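Local coordinates for protein GDP-mannose-dependent alpha-(1-6)-phosphatidylinositol monomannoside mannosyltransferase (Corynebacterium glutamicum, PDB 3OKP) that belongs to the GT-B glycosyltransferases, built from two Rossmann-like domains, and binds guanosine-5'-diphosphate-alpha-D-mannose, at residues Ser4-Val9 against Ser36-Ala41; Pro221-Ala226 against Glu336-Leu341; Asp142-Ile147 against Pro163-Leu168. One frame throughout, in Å; residues are numbered along the deposited sequence.

Interaction 1 (Ser4-Val9 against Ser36-Ala41); sequences SRKTLV and SIVVFA
Four backbone hydrogen bonds join Ser4-Val9 to Ser36-Ala41 in parallel register. Thr7 both donates to Ser36 O and accepts from Val38 N, and Val9 repeats the pattern, its N reaching Val38 O at 2.8 Å while Phe40 N meets Val9 O at 2.7 Å and 175°. Helix 20-29 connects the strands, making a beta-alpha-beta unit.

The apolar contacts fall on both faces of the sheet. On one, Leu8 CD1 lies 4.0 Å from Val38 CG1 and 3.9 Å from Phe40 CB; with Leu8 CG anti to the backbone N (chi1 178°), this methyl is brought alongside the neighbouring strand. Leu8 and Phe40 are covered there by helix 72-84. On the other face Thr7 CB meets Ile37 CD1 at 4.1 Å, and Val9 packs on Val39.

A water bridges the strands where the ladder begins. It donates to Arg5 O and to Ser36 O and accepts from Thr7 OG1 at 2.7 Å; Thr7 OG1 also bonds Asn89 ND2. Ser36 O thus serves both Thr7 N and the water. The water therefore extends the polar link between the strands back to Arg5, ahead of the direct backbone ladder.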
loop_
_atom_site.group_PDB
_atom_site.type_symbol
_atom_site.label_atom_id
_atom_site.label_comp_id
_atom_site.label_asym_id
_atom_site.label_seq_id
_atom_site.Cartn_x
_atom_site.Cartn_y
_atom_site.Cartn_z
ATOM N N SER A 4 -16.019 8.194 -24.336
ATOM C CA SER A 4 -15.246 7.588 -23.214
ATOM C C SER A 4 -14.684 6.222 -23.604
ATOM O O SER A 4 -15.385 5.392 -24.185
ATOM C CB SER A 4 -16.125 7.463 -21.964
ATOM O OG SER A 4 -15.514 6.650 -20.972
ATOM N N ARG A 5 -13.414 6.001 -23.283
ATOM C CA ARG A 5 -12.784 4.703 -23.501
ATOM C C ARG A 5 -13.228 3.703 -22.433
ATOM O O ARG A 5 -13.327 4.041 -21.248
ATOM C CB ARG A 5 -11.260 4.839 -23.519
ATOM C CG ARG A 5 -10.722 5.625 -24.712
ATOM C CD ARG A 5 -9.210 5.793 -24.648
ATOM N NE ARG A 5 -8.502 4.513 -24.701
ATOM C CZ ARG A 5 -8.168 3.875 -25.821
ATOM N NH1 ARG A 5 -8.473 4.387 -27.007
ATOM N NH2 ARG A 5 -7.524 2.718 -25.755
ATOM N N LYS A 6 -13.493 2.476 -22.869
ATOM C CA LYS A 6 -13.989 1.410 -22.004
ATOM C C LYS A 6 -12.856 0.456 -21.628
ATOM O O LYS A 6 -12.032 0.097 -22.473
ATOM C CB LYS A 6 -15.106 0.649 -22.719
ATOM C CG LYS A 6 -16.085 -0.074 -21.812
ATOM C CD LYS A 6 -17.383 -0.328 -22.568
ATOM C CE LYS A 6 -18.335 -1.223 -21.793
ATOM N NZ LYS A 6 -19.529 -1.571 -22.623
ATOM N N THR A 7 -12.829 0.052 -20.360
ATOM C CA THR A 7 -11.744 -0.770 -19.826
ATOM C C THR A 7 -12.234 -2.117 -19.300
ATOM O O THR A 7 -13.199 -2.185 -18.532
ATOM C CB THR A 7 -10.982 -0.033 -18.695
ATOM O OG1 THR A 7 -10.541 1.246 -19.165
ATOM C CG2 THR A 7 -9.770 -0.843 -18.227
ATOM N N LEU A 8 -11.560 -3.181 -19.730
ATOM C CA LEU A 8 -11.740 -4.502 -19.142
ATOM C C LEU A 8 -10.586 -4.780 -18.186
ATOM O O LEU A 8 -9.419 -4.770 -18.589
ATOM C CB LEU A 8 -11.820 -5.589 -20.222
ATOM C CG LEU A 8 -11.957 -7.050 -19.768
ATOM C CD1 LEU A 8 -13.302 -7.304 -19.089
ATOM C CD2 LEU A 8 -11.761 -7.995 -20.943
ATOM N N VAL A 9 -10.921 -5.009 -16.919
ATOM C CA VAL A 9 -9.936 -5.364 -15.900
ATOM C C VAL A 9 -9.859 -6.886 -15.792
ATOM O O VAL A 9 -10.854 -7.544 -15.470
ATOM C CB VAL A 9 -10.280 -4.738 -14.519
ATOM C CG1 VAL A 9 -9.204 -5.070 -13.488
ATOM C CG2 VAL A 9 -10.462 -3.225 -14.636
ATOM N N SER A 36 -17.899 2.719 -17.699
ATOM C CA SER A 36 -16.700 2.537 -18.526
ATOM C C SER A 36 -15.793 1.402 -18.031
ATOM O O SER A 36 -14.686 1.216 -18.540
ATOM C CB SER A 36 -15.907 3.851 -18.619
ATOM O OG SER A 36 -15.119 4.070 -17.456
ATOM N N ILE A 37 -16.276 0.643 -17.047
ATOM C CA ILE A 37 -15.498 -0.429 -16.430
ATOM C C ILE A 37 -16.231 -1.766 -16.495
ATOM O O ILE A 37 -17.418 -1.849 -16.163
ATOM C CB ILE A 37 -15.174 -0.119 -14.936
ATOM C CG1 ILE A 37 -14.275 1.121 -14.800
ATOM C CG2 ILE A 37 -14.566 -1.349 -14.238
ATOM C CD1 ILE A 37 -12.793 0.900 -15.150
ATOM N N VAL A 38 -15.512 -2.800 -16.934
ATOM C CA VAL A 38 -15.966 -4.187 -16.826
ATOM C C VAL A 38 -14.833 -5.003 -16.196
ATOM O O VAL A 38 -13.666 -4.805 -16.532
ATOM C CB VAL A 38 -16.353 -4.801 -18.204
ATOM C CG1 VAL A 38 -16.957 -6.194 -18.026
ATOM C CG2 VAL A 38 -17.334 -3.899 -18.958
ATOM N N VAL A 39 -15.177 -5.900 -15.276
ATOM C CA VAL A 39 -14.183 -6.768 -14.636
ATOM C C VAL A 39 -14.361 -8.218 -15.080
ATOM O O VAL A 39 -15.485 -8.719 -15.158
ATOM C CB VAL A 39 -14.229 -6.671 -13.084
ATOM C CG1 VAL A 39 -13.195 -7.602 -12.439
ATOM C CG2 VAL A 39 -13.998 -5.233 -12.625
ATOM N N PHE A 40 -13.239 -8.864 -15.389
ATOM C CA PHE A 40 -13.171 -10.297 -15.667
ATOM C C PHE A 40 -12.293 -10.926 -14.579
ATOM O O PHE A 40 -11.070 -10.757 -14.574
ATOM C CB PHE A 40 -12.604 -10.531 -17.078
ATOM C CG PHE A 40 -12.515 -11.984 -17.490
ATOM C CD1 PHE A 40 -13.589 -12.855 -17.300
ATOM C CD2 PHE A 40 -11.360 -12.469 -18.106
ATOM C CE1 PHE A 40 -13.505 -14.192 -17.693
ATOM C CE2 PHE A 40 -11.264 -13.802 -18.506
ATOM C CZ PHE A 40 -12.338 -14.667 -18.297
ATOM N N ALA A 41 -12.934 -11.628 -13.644
ATOM C CA ALA A 41 -12.251 -12.124 -12.447
ATOM C C ALA A 41 -12.525 -13.599 -12.154
ATOM O O ALA A 41 -13.596 -14.115 -12.466
ATOM C CB ALA A 41 -12.621 -11.264 -11.237
HETATM O O HOH W 1 -12.409 3.106 -18.724
#

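Interaction 2 (Pro221-Ala226 against Glu336-Leu341); sequences PQVIAA and ELLIEL
Ile339 projects from helix 331-342 into the surface of helix 213-226 and has more area buried by this contact than any other residue of the two segments. Its CG1 arm, anti to the carbonyl carbon (chi1 -62°), extends over the opposing turn: Ile339 CG1 is 3.9 Å from Val223 CA, and Ile339 CD1 approaches Gln222 O at 3.6 Å and Ala226 CB at 3.8 Å. The second branch is used too, with Ile339 CG2 3.9 Å from Ala226 CB. Ile339 is therefore set against one turn of the partner helix, between residues four apart in sequence, and Ala226 CB touches both of its branches.

Val223 makes the second-largest contribution. Val223 CG2 meets Leu338 CB and Leu338 CD1, each 4.0 Å away, and lies 4.3 Å from Ile339 CG1. The segments run roughly parallel, their axes 9.2 Å apart and inclined at 27°, in the C-terminal Rossmann-like domain of the GT-B fold, where helices flank a parallel sheet. Leu338 reaches that sheet by packing on Ile275 of strand 275-278, while Val223 touches Ala230 in the loop that precedes strand 231-235.

Gln222 and Ala226 are exposed, whereas Val223 and Leu338 are buried. Across the two segments the contact is made without a hydrogen bond.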
loop_
_atom_site.group_PDB
_atom_site.type_symbol
_atom_site.label_atom_id
_atom_site.label_comp_id
_atom_site.label_asym_id
_atom_site.label_seq_id
_atom_site.Cartn_x
_atom_site.Cartn_y
_atom_site.Cartn_z
ATOM N N PRO A 221 14.618 2.325 25.788
ATOM C CA PRO A 221 15.271 2.681 27.059
ATOM C C PRO A 221 15.724 4.144 27.152
ATOM O O PRO A 221 15.497 4.788 28.179
ATOM C CB PRO A 221 16.468 1.727 27.121
ATOM C CG PRO A 221 15.996 0.519 26.376
ATOM C CD PRO A 221 15.176 1.075 25.232
ATOM N N GLN A 222 16.340 4.670 26.093
ATOM C CA GLN A 222 16.751 6.080 26.085
ATOM C C GLN A 222 15.556 7.030 26.062
ATOM O O GLN A 222 15.564 8.054 26.749
ATOM C CB GLN A 222 17.704 6.382 24.927
ATOM C CG GLN A 222 19.143 5.963 25.193
ATOM C CD GLN A 222 20.048 6.236 24.010
ATOM O OE1 GLN A 222 20.394 5.323 23.258
ATOM N NE2 GLN A 222 20.425 7.496 23.829
ATOM N N VAL A 223 14.533 6.682 25.278
ATOM C CA VAL A 223 13.297 7.470 25.217
ATOM C C VAL A 223 12.649 7.553 26.601
ATOM O O VAL A 223 12.311 8.642 27.073
ATOM C CB VAL A 223 12.291 6.905 24.173
ATOM C CG1 VAL A 223 10.991 7.709 24.170
ATOM C CG2 VAL A 223 12.908 6.896 22.771
ATOM N N ILE A 224 12.503 6.397 27.249
ATOM C CA ILE A 224 11.897 6.296 28.580
ATOM C C ILE A 224 12.680 7.091 29.624
ATOM O O ILE A 224 12.085 7.738 30.485
ATOM C CB ILE A 224 11.750 4.812 29.029
ATOM C CG1 ILE A 224 10.796 4.068 28.091
ATOM C CG2 ILE A 224 11.253 4.717 30.478
ATOM C CD1 ILE A 224 10.973 2.567 28.093
ATOM N N ALA A 225 14.009 7.042 29.549
ATOM C CA ALA A 225 14.849 7.786 30.489
ATOM C C ALA A 225 14.552 9.287 30.424
ATOM O O ALA A 225 14.436 9.948 31.458
ATOM C CB ALA A 225 16.328 7.507 30.234
ATOM N N ALA A 226 14.396 9.805 29.206
ATOM C CA ALA A 226 14.102 11.223 28.989
ATOM C C ALA A 226 12.642 11.565 29.297
ATOM O O ALA A 226 12.355 12.608 29.890
ATOM C CB ALA A 226 14.450 11.620 27.563
ATOM N N GLU A 336 17.146 9.506 19.688
ATOM C CA GLU A 336 17.377 10.955 19.639
ATOM C C GLU A 336 16.266 11.681 18.876
ATOM O O GLU A 336 15.726 12.681 19.360
ATOM C CB GLU A 336 18.742 11.259 19.010
ATOM C CG GLU A 336 19.137 12.729 19.012
ATOM C CD GLU A 336 20.526 12.956 18.441
ATOM O OE1 GLU A 336 20.673 12.926 17.204
ATOM O OE2 GLU A 336 21.470 13.171 19.230
ATOM N N LEU A 337 15.938 11.168 17.689
ATOM C CA LEU A 337 14.827 11.673 16.879
ATOM C C LEU A 337 13.491 11.630 17.619
ATOM O O LEU A 337 12.715 12.585 17.560
ATOM C CB LEU A 337 14.724 10.888 15.563
ATOM C CG LEU A 337 15.151 11.506 14.220
ATOM C CD1 LEU A 337 16.089 12.704 14.351
ATOM C CD2 LEU A 337 15.757 10.453 13.299
ATOM N N LEU A 338 13.225 10.523 18.308
ATOM C CA LEU A 338 11.984 10.372 19.072
ATOM C C LEU A 338 11.875 11.381 20.224
ATOM O O LEU A 338 10.851 12.050 20.361
ATOM C CB LEU A 338 11.813 8.929 19.566
ATOM C CG LEU A 338 11.406 7.905 18.495
ATOM C CD1 LEU A 338 11.687 6.473 18.948
ATOM C CD2 LEU A 338 9.936 8.071 18.091
ATOM N N ILE A 339 12.932 11.498 21.026
ATOM C CA ILE A 339 12.966 12.451 22.145
ATOM C C ILE A 339 12.859 13.900 21.651
ATOM O O ILE A 339 12.080 14.689 22.197
ATOM C CB ILE A 339 14.242 12.283 23.011
ATOM C CG1 ILE A 339 14.284 10.889 23.657
ATOM C CG2 ILE A 339 14.324 13.378 24.088
ATOM C CD1 ILE A 339 15.682 10.461 24.108
ATOM N N GLU A 340 13.631 14.230 20.615
ATOM C CA GLU A 340 13.623 15.567 20.008
ATOM C C GLU A 340 12.215 15.989 19.566
ATOM O O GLU A 340 11.773 17.104 19.861
ATOM C CB GLU A 340 14.611 15.628 18.834
ATOM C CG GLU A 340 14.908 17.037 18.312
ATOM C CD GLU A 340 15.900 17.054 17.155
ATOM O OE1 GLU A 340 16.046 16.029 16.453
ATOM O OE2 GLU A 340 16.536 18.105 16.945
ATOM N N LEU A 341 11.513 15.089 18.881
ATOM C CA LEU A 341 10.151 15.360 18.420
ATOM C C LEU A 341 9.132 15.429 19.553
ATOM O O LEU A 341 8.282 16.319 19.566
ATOM C CB LEU A 341 9.711 14.340 17.365
ATOM C CG LEU A 341 10.206 14.526 15.931
ATOM C CD1 LEU A 341 9.602 13.448 15.035
ATOM C CD2 LEU A 341 9.875 15.920 15.394
#

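Interaction 3 (Asp142-Ile147 against Pro163-Leu168); sequences DVLTYI and PTFEHL
Leu144 and Phe165 lie side by side on one face of two parallel strands, with Leu144 CD2 3.4 Å from Phe165 CE1. The strands, 143-146 and 164-167, are joined through helix 149-159 in a beta-alpha-beta unit at one border of the N-terminal Rossmann-like sheet. That helix packs over the same face, Phe159 touching Leu144 and Leu152 touching both Phe165 and Tyr146.

Farther along this face, the Tyr146 ring swings across the next strand because its CG sits between the backbone N and the carbonyl carbon (chi1 61°). His167 CA lies over one face of the ring, 3.8 Å from its centroid, in a CH-pi contact. Tyr146 CE2 also meets Phe165 CB, while the phenol oxygen bonds Gln149 OE1. The tyrosine and histidine rings approach obliquely, their planes at 33°.

The other face is more mixed. Val143 CG1 packs 3.7 Å from Glu166 CG, and Thr145 CB meets Leu168 CB at the same separation. Thr145 OG1 bonds Ser116 OG and a water that makes a weak bond to Leu168 O.

Five backbone hydrogen bonds run between these faces, from Thr164 N to Asp142 O through Leu168 N to Tyr146 O. At the first end Asp142 O receives two donors from opposite faces of its carbonyl plane: Thr164 N, at 2.9 Å, and Thr164 OG1, at 3.1 Å. Asp142 itself is tied to the adjoining strand, its OD2 accepting from Val113 N. At the other end His167, the last residue of its strand, donates from NE2 to Ile147 O, just past strand 143-146, at 2.9 Å, from above the carbonyl plane and with a bent N-H...O angle of 136°.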
loop_
_atom_site.group_PDB
_atom_site.type_symbol
_atom_site.label_atom_id
_atom_site.label_comp_id
_atom_site.label_asym_id
_atom_site.label_seq_id
_atom_site.Cartn_x
_atom_site.Cartn_y
_atom_site.Cartn_z
ATOM N N ASP A 142 1.483 -1.768 -23.396
ATOM C CA ASP A 142 1.691 -0.374 -23.778
ATOM C C ASP A 142 2.043 0.502 -22.581
ATOM O O ASP A 142 2.876 1.405 -22.686
ATOM C CB ASP A 142 0.452 0.170 -24.496
ATOM C CG ASP A 142 0.068 -0.665 -25.703
ATOM O OD1 ASP A 142 0.907 -0.812 -26.617
ATOM O OD2 ASP A 142 -1.069 -1.179 -25.737
ATOM N N VAL A 143 1.398 0.233 -21.448
ATOM C CA VAL A 143 1.625 0.992 -20.222
ATOM C C VAL A 143 1.878 0.043 -19.055
ATOM O O VAL A 143 1.025 -0.776 -18.715
ATOM C CB VAL A 143 0.428 1.922 -19.877
ATOM C CG1 VAL A 143 0.714 2.716 -18.602
ATOM C CG2 VAL A 143 0.116 2.874 -21.032
ATOM N N LEU A 144 3.059 0.149 -18.455
ATOM C CA LEU A 144 3.358 -0.606 -17.248
ATOM C C LEU A 144 3.375 0.330 -16.047
ATOM O O LEU A 144 4.162 1.281 -16.002
ATOM C CB LEU A 144 4.691 -1.350 -17.371
ATOM C CG LEU A 144 4.927 -2.392 -16.272
ATOM C CD1 LEU A 144 4.324 -3.744 -16.657
ATOM C CD2 LEU A 144 6.404 -2.529 -15.969
ATOM N N THR A 145 2.500 0.069 -15.082
ATOM C CA THR A 145 2.453 0.896 -13.876
ATOM C C THR A 145 3.293 0.301 -12.742
ATOM O O THR A 145 3.475 -0.916 -12.663
ATOM C CB THR A 145 1.008 1.216 -13.404
ATOM O OG1 THR A 145 0.481 0.131 -12.631
ATOM C CG2 THR A 145 0.085 1.522 -14.590
ATOM N N TYR A 146 3.812 1.180 -11.887
ATOM C CA TYR A 146 4.676 0.792 -10.776
ATOM C C TYR A 146 4.306 1.595 -9.529
ATOM O O TYR A 146 3.779 2.703 -9.635
ATOM C CB TYR A 146 6.153 1.002 -11.147
ATOM C CG TYR A 146 6.520 2.438 -11.478
ATOM C CD1 TYR A 146 6.948 3.315 -10.482
ATOM C CD2 TYR A 146 6.447 2.917 -12.787
ATOM C CE1 TYR A 146 7.288 4.636 -10.776
ATOM C CE2 TYR A 146 6.787 4.239 -13.093
ATOM C CZ TYR A 146 7.206 5.089 -12.080
ATOM O OH TYR A 146 7.545 6.393 -12.365
ATOM N N ILE A 147 4.593 1.039 -8.355
ATOM C CA ILE A 147 4.201 1.658 -7.081
ATOM C C ILE A 147 5.225 2.660 -6.514
ATOM O O ILE A 147 4.851 3.600 -5.811
ATOM C CB ILE A 147 3.807 0.597 -6.006
ATOM C CG1 ILE A 147 5.022 -0.236 -5.570
ATOM C CG2 ILE A 147 2.662 -0.290 -6.520
ATOM C CD1 ILE A 147 4.801 -1.063 -4.305
ATOM N N PRO A 163 7.254 -0.610 -23.253
ATOM C CA PRO A 163 6.142 0.087 -22.608
ATOM C C PRO A 163 6.528 1.462 -22.068
ATOM O O PRO A 163 7.711 1.731 -21.847
ATOM C CB PRO A 163 5.768 -0.845 -21.449
ATOM C CG PRO A 163 7.012 -1.574 -21.122
ATOM C CD PRO A 163 7.871 -1.611 -22.359
ATOM N N THR A 164 5.529 2.321 -21.884
ATOM C CA THR A 164 5.692 3.549 -21.111
ATOM C C THR A 164 5.464 3.214 -19.638
ATOM O O THR A 164 4.545 2.464 -19.302
ATOM C CB THR A 164 4.703 4.653 -21.545
ATOM O OG1 THR A 164 3.358 4.186 -21.385
ATOM C CG2 THR A 164 4.933 5.047 -22.998
ATOM N N PHE A 165 6.304 3.764 -18.769
ATOM C CA PHE A 165 6.227 3.469 -17.339
ATOM C C PHE A 165 5.538 4.597 -16.575
ATOM O O PHE A 165 5.944 5.758 -16.670
ATOM C CB PHE A 165 7.620 3.182 -16.771
ATOM C CG PHE A 165 8.284 1.972 -17.374
ATOM C CD1 PHE A 165 8.118 0.715 -16.803
ATOM C CD2 PHE A 165 9.075 2.090 -18.514
ATOM C CE1 PHE A 165 8.736 -0.406 -17.357
ATOM C CE2 PHE A 165 9.692 0.976 -19.077
ATOM C CZ PHE A 165 9.521 -0.274 -18.497
ATOM N N GLU A 166 4.492 4.243 -15.829
ATOM C CA GLU A 166 3.666 5.222 -15.122
ATOM C C GLU A 166 3.558 4.915 -13.630
ATOM O O GLU A 166 3.294 3.778 -13.240
ATOM C CB GLU A 166 2.264 5.287 -15.741
ATOM C CG GLU A 166 2.215 5.771 -17.187
ATOM C CD GLU A 166 2.326 7.284 -17.325
ATOM O OE1 GLU A 166 2.231 8.002 -16.303
ATOM O OE2 GLU A 166 2.508 7.757 -18.465
ATOM N N HIS A 167 3.762 5.937 -12.803
ATOM C CA HIS A 167 3.675 5.798 -11.350
ATOM C C HIS A 167 2.215 5.710 -10.900
ATOM O O HIS A 167 1.473 6.694 -10.965
ATOM C CB HIS A 167 4.403 6.965 -10.661
ATOM C CG HIS A 167 4.554 6.806 -9.177
ATOM N ND1 HIS A 167 4.312 7.836 -8.292
ATOM C CD2 HIS A 167 4.925 5.744 -8.423
ATOM C CE1 HIS A 167 4.530 7.414 -7.058
ATOM N NE2 HIS A 167 4.899 6.147 -7.110
ATOM N N LEU A 168 1.802 4.522 -10.462
ATOM C CA LEU A 168 0.434 4.321 -9.981
ATOM C C LEU A 168 0.385 3.524 -8.671
ATOM O O LEU A 168 -0.031 2.358 -8.658
ATOM C CB LEU A 168 -0.447 3.678 -11.065
ATOM C CG LEU A 168 -1.968 3.834 -10.920
ATOM C CD1 LEU A 168 -2.411 5.272 -11.139
ATOM C CD2 LEU A 168 -2.709 2.895 -11.865
HETATM O O HOH W 2 1.343 -0.326 -10.219
#

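In the fold
Interactions 1 and 3 belong to the same seven-stranded parallel sheet of the N-terminal domain. The first pairs strands 7-11 and 37-42, the second pairs 143-146 with the border strand 164-167; their centres are 18 Å apart and their nearest atoms about 8 Å. Helix 365-377 touches both contacts, through Thr7 and Leu168 among others. Interaction 2 belongs to the other Rossmann-like domain, its centre 51 Å from that of interaction 1 and 41 Å from that of interaction 3. The guanosine-5'-diphosphate-alpha-D-mannose pocket is lined by 15 residues between 205 and 298; in interaction 3 the Ile147 side chain is about 8 Å from this ligand, without touching it.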